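PDB 4QHR: alanine racemase from Acinetobacter baumannii, which is a two-domain enzyme of the alanine racemase family, joining a TIM-barrel domain that carries pyridoxal phosphate to a C-terminal domain built mainly of beta strands. Local coordinates for residues Val233-Ala238 with Gln319-Gly324; Asn244-Gly249 with Met264-Val269; Ser256-Gln261 with Pro295-Val300; Asn285-Asp290 with Ile305-Thr310. All coordinates share one frame; numbering follows the deposited sequence.

Overall arrangement
All four contacts lie in the C-terminal, mostly beta domain; the modified K34, which carries pyridoxal phosphate, belongs to the TIM-barrel domain. Contacts 1 and 2 share the long strand 234-246, and their centres are about 22 Å apart; A238 CB meets V269 CG1 at 3.7 Å between them. Contact 4 lies between contact 1 and the pair 2 and 3, its centre about 12 Å from the first and about 11 Å from each of the others, inside the curl of the same sheet: V320 of contact 1 packs on V287 and I289. Contacts 2 and 3, with centres about 10 Å apart, make the far end of the domain, where M264 CE touches F258 CZ at 3.7 Å.

Contact 1: Val233-Ala238 with Gln319-Gly324; sequences VMTFTA and QVELWG
The carbonyl oxygen F236 O is gripped by two successive backbone amides: L322 N bonds to it at 2.7 Å and W323 N adds a weak, longer bond of 3.4 Å. This is a classic beta bulge, with L322 and W323 together facing F236 where the chain of 319-324 turns a corner against the antiparallel strand 234-238. Beyond the bulge, A238 and V320 form a regular hydrogen-bonded pair, closed in both directions. On the other side, F236 N gives a nearly straight bond to W323 O (2.7 Å, 172° at the hydrogen).

The bulge brings both of its side chains against the F236 ring. L322 CD1 sits over the centre of one ring face, 3.9 Å from the centroid, as a CH-pi contact. W323 makes an edge-to-face pair with F236 in which the phenyl edge, led by CD2, is turned toward the indole face; the planes are 59° apart. F236 CB lies over the five-membered ring of the same indole, so both parts of the tryptophan are used. F236 leaves the strand on the same face as W323 and A238; with CG anti to the backbone N (chi1 -176°) its ring lies along that face against the indole, and there it also meets V6 and L347.

E321 projects from the other side and carries its carboxylate to H326 and the backbone N of R327. At the indole rim, W323 NE1 points to M234 SD in a weak bond of 3.5 Å, a Met-aromatic contact made at the ring edge.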
# COMPACT_ATOMS: atom_id res chain seq x y z
N VAL A 233 15.72 2.31 9.26
CA VAL A 233 15.90 3.47 8.40
C VAL A 233 14.61 4.33 8.36
O VAL A 233 14.66 5.58 8.41
CB VAL A 233 16.31 2.99 7.01
CG1 VAL A 233 16.28 4.14 5.98
CG2 VAL A 233 17.67 2.33 7.04
N MET A 234 13.46 3.68 8.23
CA MET A 234 12.20 4.37 8.11
C MET A 234 11.51 4.57 9.46
O MET A 234 11.32 3.60 10.21
CB MET A 234 11.22 3.58 7.21
CG MET A 234 9.92 4.30 6.96
SD MET A 234 8.61 3.47 6.02
CE MET A 234 9.45 3.06 4.48
N THR A 235 11.10 5.81 9.71
CA THR A 235 10.09 6.10 10.74
C THR A 235 8.80 6.60 10.09
O THR A 235 8.81 7.56 9.26
CB THR A 235 10.62 7.12 11.75
OG1 THR A 235 11.88 6.64 12.22
CG2 THR A 235 9.67 7.20 12.95
N PHE A 236 7.68 5.98 10.45
CA PHE A 236 6.37 6.31 9.86
C PHE A 236 5.57 6.95 11.01
O PHE A 236 5.29 6.29 12.02
CB PHE A 236 5.73 5.02 9.33
CG PHE A 236 4.40 5.16 8.59
CD1 PHE A 236 4.01 6.34 7.93
CD2 PHE A 236 3.57 4.07 8.52
CE1 PHE A 236 2.78 6.39 7.24
CE2 PHE A 236 2.35 4.12 7.86
CZ PHE A 236 1.96 5.27 7.24
N THR A 237 5.24 8.24 10.85
CA THR A 237 4.47 8.99 11.87
C THR A 237 3.15 9.61 11.43
O THR A 237 2.88 9.79 10.26
CB THR A 237 5.33 10.09 12.54
OG1 THR A 237 5.50 11.22 11.67
CG2 THR A 237 6.70 9.51 12.98
N ALA A 238 2.31 9.93 12.43
CA ALA A 238 1.11 10.72 12.24
C ALA A 238 0.85 11.49 13.57
O ALA A 238 1.71 11.52 14.44
CB ALA A 238 -0.08 9.85 11.81
N GLN A 319 2.64 13.57 18.54
CA GLN A 319 3.23 12.81 17.47
C GLN A 319 3.12 11.35 17.84
O GLN A 319 3.31 11.01 18.95
CB GLN A 319 4.70 13.21 17.22
CG GLN A 319 4.89 14.17 16.03
CD GLN A 319 6.21 13.91 15.30
OE1 GLN A 319 7.24 14.48 15.67
NE2 GLN A 319 6.19 13.04 14.23
N VAL A 320 2.78 10.52 16.89
CA VAL A 320 2.53 9.11 17.11
C VAL A 320 3.35 8.30 16.08
O VAL A 320 3.27 8.59 14.87
CB VAL A 320 1.04 8.79 16.90
CG1 VAL A 320 0.75 7.29 17.00
CG2 VAL A 320 0.20 9.56 17.91
N GLU A 321 4.16 7.36 16.57
CA GLU A 321 5.01 6.55 15.73
C GLU A 321 4.32 5.24 15.39
O GLU A 321 4.00 4.44 16.28
CB GLU A 321 6.35 6.29 16.41
CG GLU A 321 7.26 5.34 15.62
CD GLU A 321 8.59 5.11 16.35
OE1 GLU A 321 9.08 6.10 16.95
OE2 GLU A 321 9.10 3.98 16.36
N LEU A 322 4.13 4.98 14.09
CA LEU A 322 3.50 3.75 13.65
C LEU A 322 4.54 2.66 13.51
O LEU A 322 4.33 1.53 13.91
CB LEU A 322 2.73 3.98 12.38
CG LEU A 322 1.77 5.13 12.66
CD1 LEU A 322 1.54 5.87 11.40
CD2 LEU A 322 0.53 4.63 13.39
N TRP A 323 5.71 3.01 12.99
CA TRP A 323 6.87 2.20 13.19
C TRP A 323 8.09 3.02 12.98
O TRP A 323 8.02 4.12 12.39
CB TRP A 323 6.85 0.97 12.27
CG TRP A 323 6.77 1.20 10.78
CD1 TRP A 323 7.80 1.57 9.94
CD2 TRP A 323 5.66 0.92 9.95
NE1 TRP A 323 7.35 1.58 8.64
CE2 TRP A 323 6.04 1.19 8.63
CE3 TRP A 323 4.34 0.50 10.20
CZ2 TRP A 323 5.16 1.04 7.55
CZ3 TRP A 323 3.48 0.35 9.12
CH2 TRP A 323 3.91 0.61 7.81
N GLY A 324 9.21 2.53 13.50
CA GLY A 324 10.49 3.24 13.44
C GLY A 324 11.45 2.67 14.48
O GLY A 324 11.59 1.47 14.61

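Contact 2: Asn244-Gly249 with Met264-Val269; sequences NHIEAG and MDIAIV
The imidazole of H245 meets the carboxylate of D265 at its edge: ND1 donates to OD1 at 3.0 Å, with the acceptor lying almost exactly in the ring plane. The ring and carboxylate planes are 44° apart, and the donor meets OD1 from above the carboxylate plane. H245 and D265 are a non-hydrogen-bonded pair of antiparallel strands, and this side-chain bond ties them together where the backbones do not.

Flanking pairs supply the main-chain bonds. I246 N donates to M264 O at 2.8 Å and M264 N answers to I246 O; N244 and I266 repeat the two-way pattern two residues along, beyond the H245-D265 pair. On the sheet face away from H245, the I246 and M264 side chains run alongside each other in one direction. I246 CG1 and M264 CG are tightly packed at 3.5 Å; chi1 is 57° in I246 and 62° in M264, which sets these two carbons together. I266 CG1 closes the apolar group at 3.9 Å from I246 CG1, and N131 of the second subunit packs on I246. The arrangement is a regular antiparallel ladder joining the end of strand 234-246 to strand 264-269 in the C-terminal beta domain.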
# COMPACT_ATOMS: atom_id res chain seq x y z
N ASN A 244 -11.08 11.63 23.24
CA ASN A 244 -12.41 11.19 23.59
C ASN A 244 -12.38 10.39 24.87
O ASN A 244 -11.63 9.44 24.97
CB ASN A 244 -12.96 10.40 22.39
CG ASN A 244 -14.40 9.95 22.54
OD1 ASN A 244 -14.80 8.90 21.99
ND2 ASN A 244 -15.21 10.73 23.23
N HIS A 245 -13.17 10.78 25.87
CA HIS A 245 -13.28 9.95 27.10
C HIS A 245 -14.54 9.09 26.93
O HIS A 245 -15.62 9.65 26.73
CB HIS A 245 -13.39 10.79 28.36
CG HIS A 245 -13.58 9.97 29.60
ND1 HIS A 245 -12.54 9.29 30.21
CD2 HIS A 245 -14.69 9.70 30.34
CE1 HIS A 245 -13.00 8.64 31.28
NE2 HIS A 245 -14.30 8.88 31.37
N ILE A 246 -14.40 7.77 26.98
CA ILE A 246 -15.52 6.85 26.85
C ILE A 246 -15.78 6.04 28.14
O ILE A 246 -14.87 5.82 28.95
CB ILE A 246 -15.38 5.89 25.63
CG1 ILE A 246 -14.09 5.08 25.70
CG2 ILE A 246 -15.46 6.69 24.35
CD1 ILE A 246 -14.09 3.82 24.85
N GLU A 247 -17.05 5.63 28.32
CA GLU A 247 -17.52 4.85 29.50
C GLU A 247 -17.52 3.34 29.25
O GLU A 247 -17.65 2.91 28.09
CB GLU A 247 -18.96 5.26 29.90
CG GLU A 247 -19.17 6.73 30.26
CD GLU A 247 -18.08 7.29 31.18
OE1 GLU A 247 -17.59 6.57 32.07
OE2 GLU A 247 -17.69 8.47 31.00
N ALA A 248 -17.39 2.55 30.32
CA ALA A 248 -17.53 1.09 30.25
C ALA A 248 -18.71 0.64 29.35
O ALA A 248 -19.81 1.18 29.45
CB ALA A 248 -17.70 0.52 31.67
N GLY A 249 -18.46 -0.32 28.46
CA GLY A 249 -19.49 -0.87 27.55
C GLY A 249 -19.64 -0.16 26.19
O GLY A 249 -20.31 -0.68 25.28
N MET A 264 -12.28 4.93 29.77
CA MET A 264 -10.98 5.13 29.15
C MET A 264 -10.90 6.35 28.26
O MET A 264 -11.91 6.93 27.88
CB MET A 264 -10.58 3.86 28.38
CG MET A 264 -11.46 3.45 27.25
SD MET A 264 -11.08 1.77 26.71
CE MET A 264 -9.60 1.96 25.76
N ASP A 265 -9.66 6.73 27.96
CA ASP A 265 -9.34 7.85 27.07
C ASP A 265 -8.84 7.26 25.74
O ASP A 265 -8.03 6.37 25.74
CB ASP A 265 -8.28 8.74 27.73
CG ASP A 265 -8.76 9.23 29.08
OD1 ASP A 265 -9.81 9.86 29.09
OD2 ASP A 265 -8.12 8.94 30.12
N ILE A 266 -9.39 7.76 24.65
CA ILE A 266 -9.14 7.31 23.29
C ILE A 266 -8.59 8.48 22.56
O ILE A 266 -9.05 9.59 22.76
CB ILE A 266 -10.48 6.96 22.60
CG1 ILE A 266 -11.12 5.77 23.32
CG2 ILE A 266 -10.27 6.62 21.13
CD1 ILE A 266 -10.20 4.57 23.50
N ALA A 267 -7.59 8.26 21.72
CA ALA A 267 -7.19 9.31 20.78
C ALA A 267 -7.41 8.80 19.33
O ALA A 267 -7.22 7.62 19.05
CB ALA A 267 -5.75 9.67 20.99
N ILE A 268 -7.78 9.73 18.45
CA ILE A 268 -7.85 9.44 17.05
C ILE A 268 -6.58 9.98 16.40
O ILE A 268 -6.13 11.12 16.67
CB ILE A 268 -9.12 9.99 16.39
CG1 ILE A 268 -10.37 9.54 17.15
CG2 ILE A 268 -9.18 9.56 14.92
CD1 ILE A 268 -10.52 8.03 17.31
N VAL A 269 -5.99 9.15 15.53
CA VAL A 269 -4.74 9.46 14.89
C VAL A 269 -4.95 9.58 13.38
O VAL A 269 -5.73 8.82 12.80
CB VAL A 269 -3.73 8.34 15.16
CG1 VAL A 269 -2.45 8.58 14.41
CG2 VAL A 269 -3.44 8.24 16.66

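Contact 3: Ser256-Gln261 with Pro295-Val300; sequences STFCAQ and PVVGRV
The short beta hairpin 251-252/258-259 leans here on the end of strand 292-297, with F258 laid against V297 and T257 against the turn that follows. V297 CB stands over the centre of one face of the F258 ring, 4.0 Å from the centroid, in a CH-pi contact. A chi1 of 176° stretches the F258 ring out from the backbone toward the valine, while F258 CB comes within 3.5 Å of G298 N.

G298 takes a positive phi of 67°, and T257 OG1 approaches its CA at 3.5 Å. The methyl of T257 rests obliquely on the guanidinium end of R299, with CG2 3.6 Å from NE; the two side chains run at about a right angle. A single water joins the backbones, accepting from T257 N at 3.0 Å and from R299 N at 2.9 Å. The water thus bridges the two main chains through their amides.

Next to T257, S256 OG is hydrogen-bonded to ND2 of N162 of the second subunit. Around the aromatic contact, F258 also packs on V252 of its own hairpin, while V297 reaches A306 of strand 305-308 and I266 of strand 264-269.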
# COMPACT_ATOMS: atom_id res chain seq x y z
N SER A 256 -17.58 -2.01 15.41
CA SER A 256 -17.76 -2.04 16.87
C SER A 256 -17.05 -3.25 17.50
O SER A 256 -17.56 -3.90 18.42
CB SER A 256 -19.27 -1.97 17.24
OG SER A 256 -19.80 -0.68 16.89
N THR A 257 -15.85 -3.54 16.99
CA THR A 257 -15.13 -4.76 17.37
C THR A 257 -14.46 -4.60 18.73
O THR A 257 -13.96 -5.58 19.28
CB THR A 257 -14.05 -5.16 16.33
OG1 THR A 257 -12.99 -4.19 16.30
CG2 THR A 257 -14.66 -5.33 14.95
N PHE A 258 -14.42 -3.37 19.26
CA PHE A 258 -13.81 -3.12 20.55
C PHE A 258 -14.83 -2.55 21.51
O PHE A 258 -15.47 -1.54 21.23
CB PHE A 258 -12.63 -2.16 20.42
CG PHE A 258 -12.03 -1.80 21.75
CD1 PHE A 258 -11.16 -2.69 22.40
CD2 PHE A 258 -12.35 -0.57 22.37
CE1 PHE A 258 -10.61 -2.38 23.63
CE2 PHE A 258 -11.80 -0.25 23.61
CZ PHE A 258 -10.93 -1.15 24.25
N CYS A 259 -14.93 -3.19 22.67
CA CYS A 259 -15.81 -2.79 23.74
C CYS A 259 -14.98 -2.33 24.95
O CYS A 259 -14.11 -3.07 25.40
CB CYS A 259 -16.71 -3.97 24.12
SG CYS A 259 -17.86 -3.58 25.45
N ALA A 260 -15.24 -1.14 25.48
CA ALA A 260 -14.52 -0.69 26.68
C ALA A 260 -14.94 -1.48 27.95
O ALA A 260 -16.10 -1.45 28.35
CB ALA A 260 -14.72 0.81 26.89
N GLN A 261 -13.99 -2.17 28.58
CA GLN A 261 -14.26 -2.92 29.83
C GLN A 261 -14.09 -2.05 31.12
O GLN A 261 -14.34 -2.52 32.23
CB GLN A 261 -13.36 -4.17 29.90
N PRO A 295 -2.02 0.56 22.74
CA PRO A 295 -2.72 -0.32 21.84
C PRO A 295 -3.64 0.40 20.85
O PRO A 295 -4.27 1.42 21.16
CB PRO A 295 -3.55 -1.21 22.78
CG PRO A 295 -3.64 -0.50 24.04
CD PRO A 295 -2.47 0.42 24.13
N VAL A 296 -3.66 -0.13 19.63
CA VAL A 296 -4.59 0.27 18.60
C VAL A 296 -5.91 -0.45 18.93
O VAL A 296 -5.93 -1.65 19.19
CB VAL A 296 -4.07 -0.14 17.19
CG1 VAL A 296 -5.06 0.22 16.12
CG2 VAL A 296 -2.70 0.45 16.93
N VAL A 297 -7.02 0.29 18.96
CA VAL A 297 -8.29 -0.26 19.40
C VAL A 297 -9.35 -0.15 18.33
O VAL A 297 -9.44 0.89 17.62
CB VAL A 297 -8.81 0.36 20.71
CG1 VAL A 297 -7.80 0.05 21.80
CG2 VAL A 297 -9.03 1.86 20.64
N GLY A 298 -10.12 -1.21 18.20
CA GLY A 298 -11.18 -1.27 17.18
C GLY A 298 -10.56 -1.30 15.77
O GLY A 298 -9.36 -1.40 15.62
N ARG A 299 -11.37 -1.18 14.73
CA ARG A 299 -10.84 -1.29 13.38
C ARG A 299 -10.06 -0.05 12.88
O ARG A 299 -10.33 1.14 13.26
CB ARG A 299 -11.97 -1.58 12.38
CG ARG A 299 -12.52 -3.00 12.52
CD ARG A 299 -13.29 -3.43 11.30
NE ARG A 299 -13.95 -4.73 11.50
CZ ARG A 299 -15.16 -5.07 11.03
NH1 ARG A 299 -15.90 -4.21 10.34
NH2 ARG A 299 -15.64 -6.28 11.27
N VAL A 300 -9.15 -0.34 11.96
CA VAL A 300 -8.41 0.69 11.22
C VAL A 300 -9.27 1.12 10.02
O VAL A 300 -9.70 0.27 9.23
CB VAL A 300 -7.04 0.11 10.75
CG1 VAL A 300 -6.31 0.99 9.75
CG2 VAL A 300 -6.21 -0.25 11.95
O HOH W 1 -14.17 -1.46 15.56

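Contact 4: Asn285-Asp290 with Ile305-Thr310; sequences NFVAID and IAIDVT
Strands 286-289 and 305-308 cross at -70° with their axes 8.4 Å apart at the closest point, too far for backbone pairing. Both are neighbours of strand 292-297 in the curled mixed sheet of the C-terminal domain, so the contact is one part of that sheet packing its side chains against another across a shared interior. V287, I289, I305 and I307 all direct their side chains inward.

V287 and I307 meet at about a right angle, the CG2 methyls 3.9 Å apart. I307 has CG1 between the backbone N and the carbonyl carbon (chi1 62°), and its CD1 reaches 4.1 Å from the same V287 CG2, so one valine methyl touches both branches of the isoleucine. The second methyl, V287 CG1, lies 4.3 Å from I305 CD1. The ends of I289 and I307 face each other; their modelled closeness is doubtful in detail. V269 of strand 264-269 packs on I305 and I307, extending this apolar core.

Strand 305-308 ends in an Asx turn. D308 OD1 accepts from T310 N at 3.0 Å, on its anti side and out of the carboxylate plane. The T310 hydroxyl accepts from D265 N of the adjoining strand and in turn donates to D308: OG1 meets the syn lone pair of OD1 at 2.7 Å.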
# COMPACT_ATOMS: atom_id res chain seq x y z
N ASN A 285 -1.97 -4.83 18.20
CA ASN A 285 -0.91 -3.99 17.68
C ASN A 285 -0.81 -2.74 18.56
O ASN A 285 -1.78 -2.38 19.25
CB ASN A 285 -1.23 -3.61 16.22
CG ASN A 285 -0.07 -2.93 15.55
OD1 ASN A 285 1.08 -3.27 15.82
ND2 ASN A 285 -0.35 -1.87 14.77
N PHE A 286 0.35 -2.10 18.52
CA PHE A 286 0.66 -0.94 19.32
C PHE A 286 1.27 0.14 18.45
O PHE A 286 1.86 -0.16 17.41
CB PHE A 286 1.64 -1.33 20.45
CG PHE A 286 1.07 -2.35 21.41
CD1 PHE A 286 1.18 -3.68 21.13
CD2 PHE A 286 0.40 -1.96 22.57
CE1 PHE A 286 0.62 -4.64 21.98
CE2 PHE A 286 -0.14 -2.91 23.43
CZ PHE A 286 -0.04 -4.26 23.11
N VAL A 287 1.13 1.38 18.90
CA VAL A 287 1.91 2.50 18.40
C VAL A 287 2.83 3.01 19.53
O VAL A 287 2.63 2.70 20.72
CB VAL A 287 1.07 3.63 17.88
CG1 VAL A 287 0.13 3.14 16.78
CG2 VAL A 287 0.22 4.29 19.00
N ALA A 288 3.81 3.84 19.18
CA ALA A 288 4.75 4.38 20.16
C ALA A 288 4.46 5.86 20.32
O ALA A 288 4.40 6.61 19.32
CB ALA A 288 6.17 4.15 19.71
N ILE A 289 4.23 6.29 21.55
CA ILE A 289 3.93 7.70 21.86
C ILE A 289 4.57 8.04 23.20
O ILE A 289 4.36 7.31 24.17
CB ILE A 289 2.40 7.95 22.08
CG1 ILE A 289 1.59 7.52 20.88
CG2 ILE A 289 2.15 9.43 22.45
CD1 ILE A 289 0.09 7.67 21.02
N ASP A 290 5.33 9.14 23.26
CA ASP A 290 5.85 9.73 24.50
C ASP A 290 6.68 8.67 25.29
O ASP A 290 6.65 8.65 26.53
CB ASP A 290 4.67 10.30 25.35
CG ASP A 290 5.15 11.18 26.54
OD1 ASP A 290 6.02 12.03 26.34
OD2 ASP A 290 4.66 11.02 27.69
N ILE A 305 -7.10 5.93 12.75
CA ILE A 305 -7.07 4.84 13.72
C ILE A 305 -7.38 5.39 15.11
O ILE A 305 -7.23 6.61 15.38
CB ILE A 305 -5.71 4.02 13.72
CG1 ILE A 305 -4.55 4.87 14.26
CG2 ILE A 305 -5.42 3.47 12.37
CD1 ILE A 305 -3.20 4.18 14.34
N ALA A 306 -7.80 4.47 16.00
CA ALA A 306 -8.02 4.81 17.40
C ALA A 306 -7.00 4.07 18.29
O ALA A 306 -6.68 2.91 18.03
CB ALA A 306 -9.44 4.46 17.80
N ILE A 307 -6.50 4.76 19.32
CA ILE A 307 -5.55 4.23 20.26
C ILE A 307 -6.04 4.48 21.69
O ILE A 307 -6.72 5.49 21.97
CB ILE A 307 -4.14 4.80 20.04
CG1 ILE A 307 -4.13 6.28 20.25
CG2 ILE A 307 -3.62 4.52 18.60
CD1 ILE A 307 -2.78 6.86 19.91
N ASP A 308 -5.71 3.54 22.57
CA ASP A 308 -5.99 3.69 23.98
C ASP A 308 -4.86 4.48 24.61
O ASP A 308 -3.75 3.99 24.69
CB ASP A 308 -6.11 2.31 24.62
CG ASP A 308 -6.30 2.37 26.12
OD1 ASP A 308 -6.49 3.45 26.66
OD2 ASP A 308 -6.28 1.27 26.73
N VAL A 309 -5.18 5.70 25.06
CA VAL A 309 -4.21 6.59 25.67
C VAL A 309 -4.47 6.77 27.16
O VAL A 309 -3.89 7.66 27.77
CB VAL A 309 -4.15 7.96 24.99
CG1 VAL A 309 -3.54 7.81 23.59
CG2 VAL A 309 -5.51 8.66 24.93
N THR A 310 -5.32 5.94 27.73
CA THR A 310 -5.62 6.02 29.16
C THR A 310 -4.35 6.23 30.01
O THR A 310 -4.30 7.15 30.85
CB THR A 310 -6.44 4.80 29.63
OG1 THR A 310 -7.61 4.69 28.81
CG2 THR A 310 -6.89 5.00 31.12